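Local coordinates for protein aldehyde dehydrogenase 12 (PDB 6D97) that catalyses the NAD-dependent oxidation of L-glutamate gamma-semialdehyde to glutamate, the last step of proline catabolism in plants, at residues Lys132-Val137 with Gln143-Glu148; Asp298-Gly303 with Ala313-Gln318; Gln307-Val312 with Leu346-Lys351; Asn380-Lys383 with Lys388-Phe391; Leu450-Cys455 with Gln475-Arg480. All blocks are in the same frame, centred on the assembly; numbering follows the deposited sequence. Where two conformers were deposited one is given.

Overall arrangement
Contact 1 comes first along the chain, on helices 124-137 and 142-157, and lies near the NAD site, with Glu-148 about 13 Å from the bound NAD (side chain to ligand). The other four lie away from the known NAD-binding residues, in the layers around the mixed sheet that carries strands 298-302 and 388-391. Contacts 2 and 3 share helix 309-321, have centres about 10 Å apart and interleave in sequence. Contact 3 touches contact 4 where helix 345-354 packs on strand 388-391. Contacts 2 and 5, with centres about 16 Å apart, meet through Ile-301 and Trp-299. Contact 1 reaches this group by Gln-144 against Gln-318. Contacts 1, 2, 3 and 5 also touch the second subunit.

Contact 1: Lys132-Val137 with Gln143-Glu148; sequences KLIQRV and QQALAE
Ile-134 and Ala-145 form the tight part of this helix-helix contact, with CG2 of Ile-134 3.8 Å from CB of Ala-145. The segment axes approach to 8.7 Å at 120° to each other, and the small alanine lets the backbones draw together here. CG2 lies opposite the backbone N of Ile-134, while CG1 sits beside that N (chi1 -73°) and carries CD1 across the chain of Glu-148 at a slant. Both branches rest against the glutamate: OE2 of Glu-148 is 3.8 Å from CG2 of Ile-134, and CB of Glu-148 is 4.0 Å from CD1 of Ile-134. The carboxylate is buried but well paired: OE2 bonds to Lys-140, and OE1 accepts the backbone N-H groups of Leu-202 and Glu-203. The Glu-148 side chain lies about 9 Å from that of Thr-196, which binds NAD. On the looser side, the partly exposed Gln-135 lends only its CG, 3.9 Å from CB of Ala-145, and its amide turns to the carbonyl of Lys-140 in the connecting turn. Lys-140 thus bonds to side chains of both helices, which cross steeply. Ile-134 also packs on Val-230 of helix 229-240, while strand 70-74 flanks Arg-136 and Val-137.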
# COMPACT_ATOMS: atom_id res chain seq x y z
N LYS A 132 24.22 4.23 30.79
CA LYS A 132 24.72 3.91 32.12
C LYS A 132 23.60 3.51 33.06
O LYS A 132 23.74 2.56 33.84
CB LYS A 132 25.50 5.09 32.70
CG LYS A 132 27.00 4.89 32.72
CD LYS A 132 27.67 5.86 31.77
CE LYS A 132 29.18 5.82 31.94
NZ LYS A 132 29.82 7.13 31.61
N LEU A 133 22.47 4.22 33.01
CA LEU A 133 21.34 3.88 33.87
C LEU A 133 20.81 2.49 33.56
O LEU A 133 20.47 1.73 34.47
CB LEU A 133 20.24 4.93 33.73
CG LEU A 133 19.14 4.88 34.79
CD1 LEU A 133 19.73 4.92 36.18
CD2 LEU A 133 18.19 6.05 34.60
N ILE A 134 20.73 2.14 32.27
CA ILE A 134 20.31 0.80 31.87
C ILE A 134 21.25 -0.24 32.48
O ILE A 134 20.81 -1.26 33.01
CB ILE A 134 20.27 0.69 30.33
CG1 ILE A 134 19.07 1.45 29.77
CG2 ILE A 134 20.24 -0.77 29.89
CD1 ILE A 134 19.11 1.60 28.27
N GLN A 135 22.55 0.03 32.40
CA GLN A 135 23.55 -0.90 32.92
C GLN A 135 23.37 -1.18 34.40
O GLN A 135 23.60 -2.31 34.85
CB GLN A 135 24.96 -0.35 32.68
CG GLN A 135 25.56 -0.66 31.34
CD GLN A 135 27.03 -0.30 31.29
OE1 GLN A 135 27.40 0.87 31.29
NE2 GLN A 135 27.88 -1.32 31.24
N ARG A 136 22.98 -0.17 35.18
CA ARG A 136 22.91 -0.37 36.63
C ARG A 136 21.76 -1.29 37.03
O ARG A 136 21.87 -2.01 38.02
CB ARG A 136 22.78 0.98 37.34
CG ARG A 136 23.96 1.94 37.20
CD ARG A 136 25.26 1.37 37.73
NE ARG A 136 25.14 0.85 39.09
CZ ARG A 136 25.24 1.58 40.19
NH1 ARG A 136 25.48 2.88 40.12
NH2 ARG A 136 25.11 1.01 41.38
N VAL A 137 20.67 -1.29 36.29
CA VAL A 137 19.48 -2.04 36.67
C VAL A 137 19.34 -3.33 35.87
O VAL A 137 18.90 -4.35 36.41
CB VAL A 137 18.22 -1.17 36.55
CG1 VAL A 137 18.26 -0.07 37.57
CG2 VAL A 137 18.09 -0.58 35.15
N GLN A 143 28.14 -1.09 25.36
CA GLN A 143 27.72 -0.99 23.97
C GLN A 143 26.33 -1.58 23.77
O GLN A 143 25.54 -1.06 22.96
CB GLN A 143 28.74 -1.67 23.06
CG GLN A 143 30.04 -0.88 22.91
CD GLN A 143 30.99 -1.51 21.91
OE1 GLN A 143 32.11 -1.90 22.26
NE2 GLN A 143 30.56 -1.61 20.65
N GLN A 144 26.01 -2.66 24.48
CA GLN A 144 24.66 -3.22 24.41
C GLN A 144 23.63 -2.23 24.96
O GLN A 144 22.56 -2.06 24.38
CB GLN A 144 24.58 -4.54 25.16
CG GLN A 144 25.31 -5.70 24.49
CD GLN A 144 24.60 -6.18 23.24
OE1 GLN A 144 23.38 -6.14 23.15
NE2 GLN A 144 25.38 -6.63 22.26
N ALA A 145 23.95 -1.58 26.09
CA ALA A 145 23.05 -0.57 26.64
C ALA A 145 22.94 0.63 25.72
O ALA A 145 21.86 1.22 25.57
CB ALA A 145 23.54 -0.14 28.02
N LEU A 146 24.05 1.03 25.09
CA LEU A 146 24.01 2.13 24.13
C LEU A 146 23.15 1.77 22.93
O LEU A 146 22.40 2.61 22.43
CB LEU A 146 25.43 2.48 23.68
CG LEU A 146 25.59 3.71 22.79
CD1 LEU A 146 25.27 4.96 23.58
CD2 LEU A 146 26.99 3.78 22.21
N ALA A 147 23.23 0.52 22.47
CA ALA A 147 22.43 0.10 21.32
C ALA A 147 20.94 0.25 21.61
O ALA A 147 20.16 0.57 20.70
CB ALA A 147 22.75 -1.35 20.95
N GLU A 148 20.54 0.04 22.86
CA GLU A 148 19.14 0.24 23.22
C GLU A 148 18.74 1.70 23.05
O GLU A 148 17.67 2.00 22.52
CB GLU A 148 18.90 -0.21 24.66
CG GLU A 148 17.76 -1.19 24.83
CD GLU A 148 17.38 -1.41 26.28
OE1 GLU A 148 16.30 -0.92 26.68
OE2 GLU A 148 18.16 -2.06 27.00

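Contact 2: Asp298-Gly303 with Ala313-Gln318; sequences DWKILG and AWVCDQ
Strand 298-302 and the helical segment 313-318 lie in neighbouring layers, their backbones nearest at Lys-300 and Cys-316, whose CA atoms are 8.6 Å apart. That gap is spanned by the lysine. Its CG is opposite the backbone N (chi1 175°), which sends the chain straight off the strand, and a bend at chi3 (-76°) then carries the ammonium group in among the helix side chains. NZ of Lys-300 ends 3.7 Å from CG1 of Val-315 and 3.7 Å from SG of Cys-316. The sulfur also lies alongside the methylene part, 3.9 Å from CD of Lys-300, whereas the valine is met at about a right angle and by its CG1 methyl. The thiol and the valine methyl thus border the ammonium from the helix. Leu-302 faces the same helix but makes no close contact with segment 313-318; it packs on Val-467, Trp-340 and Leu-345. Strand, helix and the following strand 331-337 make a beta-alpha-beta unit of the mixed sheet, and Lys-300 runs within it. None of the cross-contacts is a hydrogen bond; the charge is instead answered by Asp-319, through a salt bridge, and by OE1 of Gln-331. The buried ammonium is thus held by polar partners at the far end of the helix and the start of the next strand, which would be expected to favour its protonated form.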
# COMPACT_ATOMS: atom_id res chain seq x y z
N ASP A 298 14.80 -19.73 20.45
CA ASP A 298 15.24 -19.36 19.11
C ASP A 298 16.39 -20.24 18.63
O ASP A 298 17.31 -20.55 19.40
CB ASP A 298 15.65 -17.89 19.13
CG ASP A 298 14.69 -17.05 19.95
OD1 ASP A 298 13.49 -17.13 19.72
OD2 ASP A 298 15.15 -16.28 20.81
N TRP A 299 16.30 -20.68 17.39
CA TRP A 299 17.22 -21.64 16.82
C TRP A 299 18.06 -20.98 15.73
O TRP A 299 17.65 -20.01 15.10
CB TRP A 299 16.49 -22.87 16.24
CG TRP A 299 15.29 -22.58 15.38
CD1 TRP A 299 13.98 -22.59 15.78
CD2 TRP A 299 15.28 -22.27 13.99
NE1 TRP A 299 13.16 -22.29 14.71
CE2 TRP A 299 13.94 -22.08 13.60
CE3 TRP A 299 16.29 -22.11 13.03
CZ2 TRP A 299 13.58 -21.75 12.30
CZ3 TRP A 299 15.93 -21.78 11.74
CH2 TRP A 299 14.58 -21.61 11.38
N LYS A 300 19.26 -21.53 15.53
CA LYS A 300 20.12 -21.21 14.40
C LYS A 300 20.46 -22.51 13.71
O LYS A 300 20.92 -23.46 14.35
CB LYS A 300 21.39 -20.48 14.84
CG LYS A 300 22.36 -20.23 13.70
CD LYS A 300 23.55 -19.40 14.17
CE LYS A 300 23.17 -17.94 14.34
NZ LYS A 300 24.14 -17.20 15.21
N ILE A 301 20.21 -22.56 12.40
CA ILE A 301 20.57 -23.69 11.57
C ILE A 301 21.75 -23.27 10.71
O ILE A 301 21.71 -22.23 10.04
CB ILE A 301 19.39 -24.15 10.69
CG1 ILE A 301 18.22 -24.64 11.54
CG2 ILE A 301 19.84 -25.23 9.73
CD1 ILE A 301 16.97 -24.93 10.72
N LEU A 302 22.81 -24.08 10.73
CA LEU A 302 23.93 -23.90 9.82
C LEU A 302 23.72 -24.79 8.61
O LEU A 302 23.49 -26.00 8.75
CB LEU A 302 25.26 -24.24 10.50
CG LEU A 302 25.63 -23.58 11.83
CD1 LEU A 302 27.02 -24.04 12.26
CD2 LEU A 302 25.57 -22.07 11.75
N GLY A 303 23.79 -24.20 7.42
CA GLY A 303 23.64 -24.95 6.20
C GLY A 303 24.89 -25.73 5.85
O GLY A 303 25.89 -25.73 6.58
N ALA A 313 31.24 -17.56 13.80
CA ALA A 313 31.52 -17.83 15.21
C ALA A 313 31.24 -16.60 16.07
O ALA A 313 30.63 -16.70 17.14
CB ALA A 313 32.96 -18.30 15.39
N TRP A 314 31.68 -15.43 15.60
CA TRP A 314 31.45 -14.19 16.34
C TRP A 314 29.96 -13.94 16.54
O TRP A 314 29.52 -13.57 17.64
CB TRP A 314 32.10 -13.02 15.60
CG TRP A 314 31.70 -11.67 16.10
CD1 TRP A 314 32.07 -11.08 17.28
CD2 TRP A 314 30.88 -10.71 15.42
NE1 TRP A 314 31.52 -9.82 17.37
CE2 TRP A 314 30.78 -9.57 16.24
CE3 TRP A 314 30.22 -10.71 14.19
CZ2 TRP A 314 30.05 -8.45 15.87
CZ3 TRP A 314 29.49 -9.59 13.82
CH2 TRP A 314 29.41 -8.48 14.66
N VAL A 315 29.16 -14.16 15.49
CA VAL A 315 27.72 -13.94 15.60
C VAL A 315 27.11 -14.95 16.56
O VAL A 315 26.19 -14.63 17.32
CB VAL A 315 27.07 -14.01 14.21
CG1 VAL A 315 25.57 -13.90 14.33
CG2 VAL A 315 27.62 -12.91 13.33
N CYS A 316 27.61 -16.19 16.54
CA CYS A 316 27.13 -17.20 17.48
C CYS A 316 27.40 -16.78 18.92
O CYS A 316 26.54 -16.94 19.79
CB CYS A 316 27.79 -18.55 17.18
SG CYS A 316 27.02 -19.51 15.85
N ASP A 317 28.58 -16.23 19.19
CA ASP A 317 28.90 -15.80 20.54
C ASP A 317 28.05 -14.61 20.96
O ASP A 317 27.57 -14.55 22.10
CB ASP A 317 30.39 -15.46 20.65
CG ASP A 317 30.76 -14.88 22.01
OD1 ASP A 317 30.84 -15.66 22.98
OD2 ASP A 317 30.95 -13.65 22.10
N GLN A 318 27.86 -13.64 20.06
CA GLN A 318 27.05 -12.48 20.40
C GLN A 318 25.59 -12.86 20.54
O GLN A 318 24.90 -12.37 21.44
CB GLN A 318 27.23 -11.38 19.35
CG GLN A 318 28.61 -10.75 19.35
CD GLN A 318 28.87 -9.89 20.58
OE1 GLN A 318 29.96 -9.89 21.13
NE2 GLN A 318 27.85 -9.15 21.01

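Contact 3: Gln307-Val312 with Leu346-Lys351; sequences QEVDYV and LEKMKK
Lys-348 reaches across to Asp-310 through a nearly extended chain that bends only at its last torsion (chi4 -66°), while Asp-310 sets CG beside its own backbone N (chi1 -71°), on the side from which OD1 meets the lysine. The two residues link helix 309-321 to helix 345-354, which are neighbours over the mixed sheet of the alpha/beta fold: the first belongs to the beta-alpha-beta unit between strands 298-302 and 331-337, and the second follows strand 331-337. The pair is a salt bridge between surface side chains and carries the polar half of the contact. Its length, 2.7 Å from NZ of Lys-348 to OD1 of Asp-310, is short, and one carboxylate oxygen does nearly all the work, because OD2 of Asp-310 lies 4.1 Å from NZ of Lys-348. The lysine methylenes follow the same oxygen, with CE of Lys-348 3.3 Å from OD1 of Asp-310. The apolar half is supplied by Val-309, whose side chain crosses the lysine at about a right angle and sets CG1 3.9 Å from CE of Lys-348. Val-309 in turn packs on Trp-340 and Ser-343 in the loop leading to helix 345-354. Asp-310 lies in the first turn of its helix, which starts just after Glu-308 at the N-cap position; a negative side chain there would be expected to suit the positive end of the helix dipole. At the bond itself, the ammonium meets OD1 of Asp-310 from the syn side, 24° out of the carboxylate plane.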
# COMPACT_ATOMS: atom_id res chain seq x y z
N GLN A 307 31.63 -21.49 5.28
CA GLN A 307 32.41 -20.31 4.89
C GLN A 307 32.29 -19.26 5.98
O GLN A 307 31.40 -19.32 6.83
CB GLN A 307 31.93 -19.74 3.55
CG GLN A 307 30.50 -19.26 3.57
CD GLN A 307 29.97 -18.94 2.19
OE1 GLN A 307 29.27 -19.75 1.58
NE2 GLN A 307 30.30 -17.76 1.68
N GLU A 308 33.20 -18.28 5.91
CA GLU A 308 33.25 -17.16 6.86
C GLU A 308 33.16 -17.66 8.30
O GLU A 308 32.38 -17.16 9.11
CB GLU A 308 32.16 -16.13 6.58
CG GLU A 308 32.14 -15.60 5.15
CD GLU A 308 33.32 -14.70 4.85
OE1 GLU A 308 33.50 -14.34 3.66
OE2 GLU A 308 34.08 -14.34 5.78
N VAL A 309 33.97 -18.68 8.61
CA VAL A 309 33.87 -19.36 9.90
C VAL A 309 34.09 -18.38 11.05
O VAL A 309 33.39 -18.44 12.07
CB VAL A 309 34.87 -20.53 9.97
CG1 VAL A 309 34.74 -21.26 11.29
CG2 VAL A 309 34.65 -21.48 8.80
N ASP A 310 35.05 -17.47 10.91
CA ASP A 310 35.30 -16.47 11.95
C ASP A 310 34.07 -15.59 12.17
O ASP A 310 33.64 -15.38 13.31
CB ASP A 310 36.51 -15.62 11.59
CG ASP A 310 37.81 -16.39 11.70
OD1 ASP A 310 38.04 -17.03 12.75
OD2 ASP A 310 38.61 -16.35 10.74
N TYR A 311 33.50 -15.07 11.08
CA TYR A 311 32.32 -14.22 11.21
C TYR A 311 31.16 -14.96 11.84
O TYR A 311 30.47 -14.43 12.72
CB TYR A 311 31.92 -13.66 9.84
CG TYR A 311 30.85 -12.59 9.92
CD1 TYR A 311 29.50 -12.92 10.02
CD2 TYR A 311 31.19 -11.24 9.92
CE1 TYR A 311 28.53 -11.94 10.10
CE2 TYR A 311 30.23 -10.26 10.00
CZ TYR A 311 28.90 -10.61 10.09
OH TYR A 311 27.93 -9.64 10.18
N VAL A 312 30.91 -16.20 11.39
CA VAL A 312 29.80 -16.98 11.92
C VAL A 312 30.00 -17.27 13.40
O VAL A 312 29.05 -17.22 14.20
CB VAL A 312 29.63 -18.28 11.11
CG1 VAL A 312 28.58 -19.18 11.75
CG2 VAL A 312 29.25 -17.95 9.68
N LEU A 346 33.31 -24.54 16.62
CA LEU A 346 33.10 -24.75 18.05
C LEU A 346 34.32 -24.32 18.85
O LEU A 346 34.19 -23.77 19.95
CB LEU A 346 32.77 -26.22 18.32
CG LEU A 346 31.34 -26.68 18.03
CD1 LEU A 346 31.19 -28.17 18.31
CD2 LEU A 346 30.34 -25.86 18.85
N GLU A 347 35.52 -24.56 18.31
CA GLU A 347 36.74 -24.12 18.98
C GLU A 347 36.77 -22.60 19.11
O GLU A 347 37.14 -22.07 20.16
CB GLU A 347 37.97 -24.63 18.23
CG GLU A 347 38.21 -26.13 18.36
CD GLU A 347 37.21 -26.96 17.57
OE1 GLU A 347 36.51 -26.39 16.70
OE2 GLU A 347 37.11 -28.19 17.82
N LYS A 348 36.39 -21.89 18.04
CA LYS A 348 36.33 -20.43 18.11
C LYS A 348 35.23 -19.97 19.05
O LYS A 348 35.39 -18.96 19.76
CB LYS A 348 36.13 -19.84 16.71
CG LYS A 348 37.27 -20.14 15.75
CD LYS A 348 36.85 -19.86 14.31
CE LYS A 348 37.95 -20.23 13.33
NZ LYS A 348 39.16 -19.37 13.47
N MET A 349 34.09 -20.68 19.07
CA MET A 349 33.02 -20.32 20.00
C MET A 349 33.46 -20.47 21.44
O MET A 349 33.10 -19.65 22.30
CB MET A 349 31.78 -21.18 19.72
CG MET A 349 30.92 -20.68 18.58
SD MET A 349 29.69 -21.88 18.03
CE MET A 349 28.70 -22.07 19.50
N LYS A 350 34.25 -21.51 21.73
CA LYS A 350 34.78 -21.68 23.07
C LYS A 350 35.69 -20.52 23.45
O LYS A 350 35.53 -19.92 24.52
CB LYS A 350 35.53 -23.02 23.16
CG LYS A 350 36.11 -23.33 24.52
CD LYS A 350 36.51 -24.79 24.63
CE LYS A 350 37.12 -25.11 25.98
NZ LYS A 350 38.34 -24.30 26.22
N LYS A 351 36.64 -20.18 22.58
CA LYS A 351 37.56 -19.08 22.86
C LYS A 351 36.82 -17.76 23.01
O LYS A 351 37.15 -16.95 23.88
CB LYS A 351 38.61 -18.98 21.75
CG LYS A 351 39.66 -20.08 21.79
CD LYS A 351 40.45 -20.16 20.49
CE LYS A 351 41.50 -21.26 20.53
NZ LYS A 351 42.12 -21.51 19.20

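Contact 4: Asn380-Lys383 with Lys388-Phe391; sequences NLLK and KVLF
Apolar packing of Leu-382 against Val-389 carries this contact between segment 380-383, on helix 371-382, and strand 388-391. The two side chains meet at a slant, methyl to methyl, with CD1 of Leu-382 3.7 Å from CG2 of Val-389. Leu-382 places CG beside its backbone N (chi1 -71°), a choice that swings both methyls round to the strand although the bond from CA to CB does not aim at it. The second methyl is shared: CD2 of Leu-382 is 3.9 Å from CG2 of Val-389 and also lies over the backbone at the start of the strand, 3.9 Å from CA of Lys-388. The lysine thus takes part through its main chain, while its CB points away from the helix. Val-389 uses one branch alone across the contact, CG2, which lies beside its backbone N.

Polar bonding does not cross between the segments but secures each one nearby. On the helix side, NZ of Lys-383 donates to OD1 of Asn-380 at 3.3 Å, tilted 24° from the carbonyl plane, and the carbonyl of Leu-381 accepts from OG of Ser-387 in the connecting turn. On the strand side, backbone bonds to Phe-414 and Ala-412 hold the segment to strand 411-414.

Helix 371-382 is followed after a short connection by strand 388-391, the edge strand of the mixed sheet within this chain. The strand runs antiparallel to 411-414, and Leu-390 and Phe-391 both face Ala-412 in a classic beta bulge.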
# COMPACT_ATOMS: atom_id res chain seq x y z
N ASN A 380 20.60 -32.02 34.17
CA ASN A 380 19.48 -32.76 33.61
C ASN A 380 19.73 -33.10 32.15
O ASN A 380 19.41 -34.21 31.70
CB ASN A 380 18.18 -31.96 33.76
CG ASN A 380 17.66 -31.96 35.17
OD1 ASN A 380 18.00 -32.83 35.98
ND2 ASN A 380 16.82 -30.98 35.49
N LEU A 381 20.30 -32.16 31.39
CA LEU A 381 20.63 -32.45 29.99
C LEU A 381 21.73 -33.51 29.90
O LEU A 381 21.70 -34.36 29.00
CB LEU A 381 21.07 -31.16 29.29
CG LEU A 381 19.98 -30.12 29.03
CD1 LEU A 381 20.58 -28.82 28.55
CD2 LEU A 381 19.01 -30.66 28.00
N LEU A 382 22.69 -33.47 30.81
CA LEU A 382 23.81 -34.40 30.76
C LEU A 382 23.41 -35.84 31.06
O LEU A 382 24.21 -36.75 30.80
CB LEU A 382 24.91 -33.96 31.73
CG LEU A 382 25.65 -32.70 31.28
CD1 LEU A 382 26.65 -32.24 32.34
CD2 LEU A 382 26.36 -32.94 29.96
N LYS A 383 22.21 -36.07 31.59
CA LYS A 383 21.72 -37.44 31.74
C LYS A 383 21.43 -38.09 30.40
O LYS A 383 21.29 -39.32 30.33
CB LYS A 383 20.45 -37.45 32.60
CG LYS A 383 20.66 -36.99 34.03
CD LYS A 383 19.34 -36.78 34.75
CE LYS A 383 19.56 -36.36 36.19
NZ LYS A 383 18.28 -35.98 36.86
N LYS A 388 27.39 -33.79 26.19
CA LYS A 388 28.63 -33.35 26.80
C LYS A 388 28.67 -31.83 26.84
O LYS A 388 28.16 -31.17 25.93
CB LYS A 388 29.85 -33.89 26.03
CG LYS A 388 29.83 -33.62 24.54
CD LYS A 388 31.09 -34.13 23.86
CE LYS A 388 31.08 -33.83 22.36
NZ LYS A 388 32.31 -34.33 21.68
N VAL A 389 29.26 -31.29 27.90
CA VAL A 389 29.49 -29.86 27.99
C VAL A 389 30.60 -29.48 27.01
O VAL A 389 31.71 -30.02 27.07
CB VAL A 389 29.87 -29.45 29.42
CG1 VAL A 389 30.11 -27.94 29.51
CG2 VAL A 389 28.79 -29.89 30.39
N LEU A 390 30.30 -28.55 26.10
CA LEU A 390 31.30 -28.09 25.16
C LEU A 390 32.20 -27.02 25.77
O LEU A 390 33.42 -27.05 25.58
CB LEU A 390 30.63 -27.58 23.88
CG LEU A 390 29.87 -28.61 23.05
CD1 LEU A 390 29.09 -27.92 21.94
CD2 LEU A 390 30.81 -29.67 22.48
N PHE A 391 31.62 -26.08 26.50
CA PHE A 391 32.41 -25.14 27.29
C PHE A 391 31.52 -24.54 28.38
O PHE A 391 30.30 -24.69 28.37
CB PHE A 391 33.04 -24.04 26.42
CG PHE A 391 32.11 -23.43 25.40
CD1 PHE A 391 31.29 -22.37 25.74
CD2 PHE A 391 32.09 -23.90 24.10
CE1 PHE A 391 30.45 -21.80 24.81
CE2 PHE A 391 31.25 -23.34 23.16
CZ PHE A 391 30.43 -22.28 23.51

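Contact 5: Leu450-Cys455 with Gln475-Arg480; sequences LVLEAC and QDVLGR
Two helical segments, 450-455 and 475-480, face each other most closely at Leu-452 and Arg-480, whose CA atoms are 7.1 Å apart, just where helix 471-479 gives way to loop. Leu-452 is the projecting side chain. With CG beside its backbone N (chi1 -63°), it drives CD2 into the angle between Val-477 and the end of the other helix, 4.1 Å from CG1 of Val-477 and 3.9 Å from the carbonyl O of Arg-480. Its other methyl, CD1, lies 4.2 Å from CB of Arg-480. The arginine points its first carbon at the leucine but turns its guanidinium back toward the preceding helix, where, in the conformer described, NE and NH2 both bind OD1 of Asp-476, side-on. NE of Arg-480 is 2.8 Å from that oxygen and approaches from above the carboxylate plane. Val-477 also packs on Ile-301 and Ile-466, seating the pair on the mixed sheet, while Arg-480 packs on His-95 of the second subunit. One water donates to the carbonyls of Leu-452 and Arg-480, 2.7 Å from each O. With no direct hydrogen bond across, the helices are joined by leucine packing and a water bridge.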
# COMPACT_ATOMS: atom_id res chain seq x y z
N LEU A 450 14.68 -34.03 10.30
CA LEU A 450 14.68 -34.10 11.76
C LEU A 450 14.83 -32.72 12.38
O LEU A 450 14.18 -32.40 13.38
CB LEU A 450 15.81 -35.02 12.23
CG LEU A 450 15.86 -36.44 11.68
CD1 LEU A 450 16.96 -37.25 12.35
CD2 LEU A 450 14.51 -37.13 11.84
N VAL A 451 15.69 -31.89 11.79
CA VAL A 451 15.87 -30.53 12.29
C VAL A 451 14.58 -29.73 12.14
O VAL A 451 14.15 -29.03 13.07
CB VAL A 451 17.04 -29.85 11.56
CG1 VAL A 451 17.11 -28.38 11.94
CG2 VAL A 451 18.34 -30.55 11.90
N LEU A 452 13.94 -29.84 10.98
CA LEU A 452 12.69 -29.11 10.75
C LEU A 452 11.56 -29.67 11.60
O LEU A 452 10.68 -28.91 12.03
CB LEU A 452 12.32 -29.15 9.27
CG LEU A 452 13.32 -28.46 8.33
CD1 LEU A 452 12.93 -28.67 6.88
CD2 LEU A 452 13.40 -26.97 8.66
N GLU A 453 11.56 -30.98 11.86
CA GLU A 453 10.58 -31.54 12.79
C GLU A 453 10.75 -30.95 14.18
O GLU A 453 9.76 -30.60 14.84
CB GLU A 453 10.71 -33.06 12.85
CG GLU A 453 9.81 -33.70 13.90
CD GLU A 453 10.13 -35.17 14.16
OE1 GLU A 453 10.63 -35.84 13.24
OE2 GLU A 453 9.87 -35.64 15.28
N ALA A 454 12.00 -30.81 14.64
CA ALA A 454 12.24 -30.24 15.96
C ALA A 454 11.76 -28.79 16.02
O ALA A 454 11.19 -28.36 17.03
CB ALA A 454 13.72 -30.33 16.31
N CYS A 455 11.98 -28.02 14.95
CA CYS A 455 11.54 -26.63 14.96
C CYS A 455 10.02 -26.53 14.93
O CYS A 455 9.44 -25.65 15.58
CB CYS A 455 12.15 -25.87 13.77
SG CYS A 455 13.95 -25.69 13.81
N GLN A 475 15.29 -21.40 0.89
CA GLN A 475 13.86 -21.41 0.60
C GLN A 475 13.18 -22.67 1.11
O GLN A 475 11.98 -22.64 1.43
CB GLN A 475 13.63 -21.23 -0.90
CG GLN A 475 13.83 -22.49 -1.73
CD GLN A 475 13.71 -22.22 -3.22
OE1 GLN A 475 13.54 -21.08 -3.64
NE2 GLN A 475 13.79 -23.28 -4.02
N ASP A 476 13.92 -23.78 1.20
CA ASP A 476 13.35 -25.00 1.77
C ASP A 476 13.13 -24.84 3.27
O ASP A 476 12.04 -25.16 3.78
CB ASP A 476 14.27 -26.18 1.48
CG ASP A 476 13.67 -27.51 1.89
OD1 ASP A 476 12.48 -27.73 1.60
OD2 ASP A 476 14.38 -28.34 2.49
N VAL A 477 14.13 -24.34 3.98
CA VAL A 477 14.00 -24.15 5.42
C VAL A 477 12.98 -23.07 5.74
O VAL A 477 12.14 -23.24 6.63
CB VAL A 477 15.37 -23.83 6.04
CG1 VAL A 477 15.22 -23.51 7.51
CG2 VAL A 477 16.32 -25.00 5.85
N LEU A 478 13.02 -21.95 5.01
CA LEU A 478 12.09 -20.86 5.26
C LEU A 478 10.65 -21.28 5.01
O LEU A 478 9.76 -21.02 5.83
CB LEU A 478 12.45 -19.65 4.39
CG LEU A 478 13.68 -18.84 4.77
CD1 LEU A 478 14.14 -18.00 3.59
CD2 LEU A 478 13.37 -17.95 5.96
N GLY A 479 10.40 -21.94 3.87
CA GLY A 479 9.06 -22.38 3.55
C GLY A 479 8.49 -23.40 4.52
O GLY A 479 7.27 -23.57 4.58
N ARG A 480 9.35 -24.06 5.30
CA ARG A 480 8.92 -25.06 6.27
C ARG A 480 9.31 -24.65 7.69
O ARG A 480 9.79 -25.46 8.49
CB ARG A 480 9.49 -26.44 5.91
CG ARG A 480 8.68 -27.17 4.85
CD ARG A 480 9.48 -28.28 4.18
NE ARG A 480 9.93 -27.92 2.83
CZ ARG A 480 9.20 -28.09 1.73
NH1 ARG A 480 7.98 -28.60 1.80
NH2 ARG A 480 9.69 -27.74 0.54
O HOH W 1 9.82 -26.61 10.95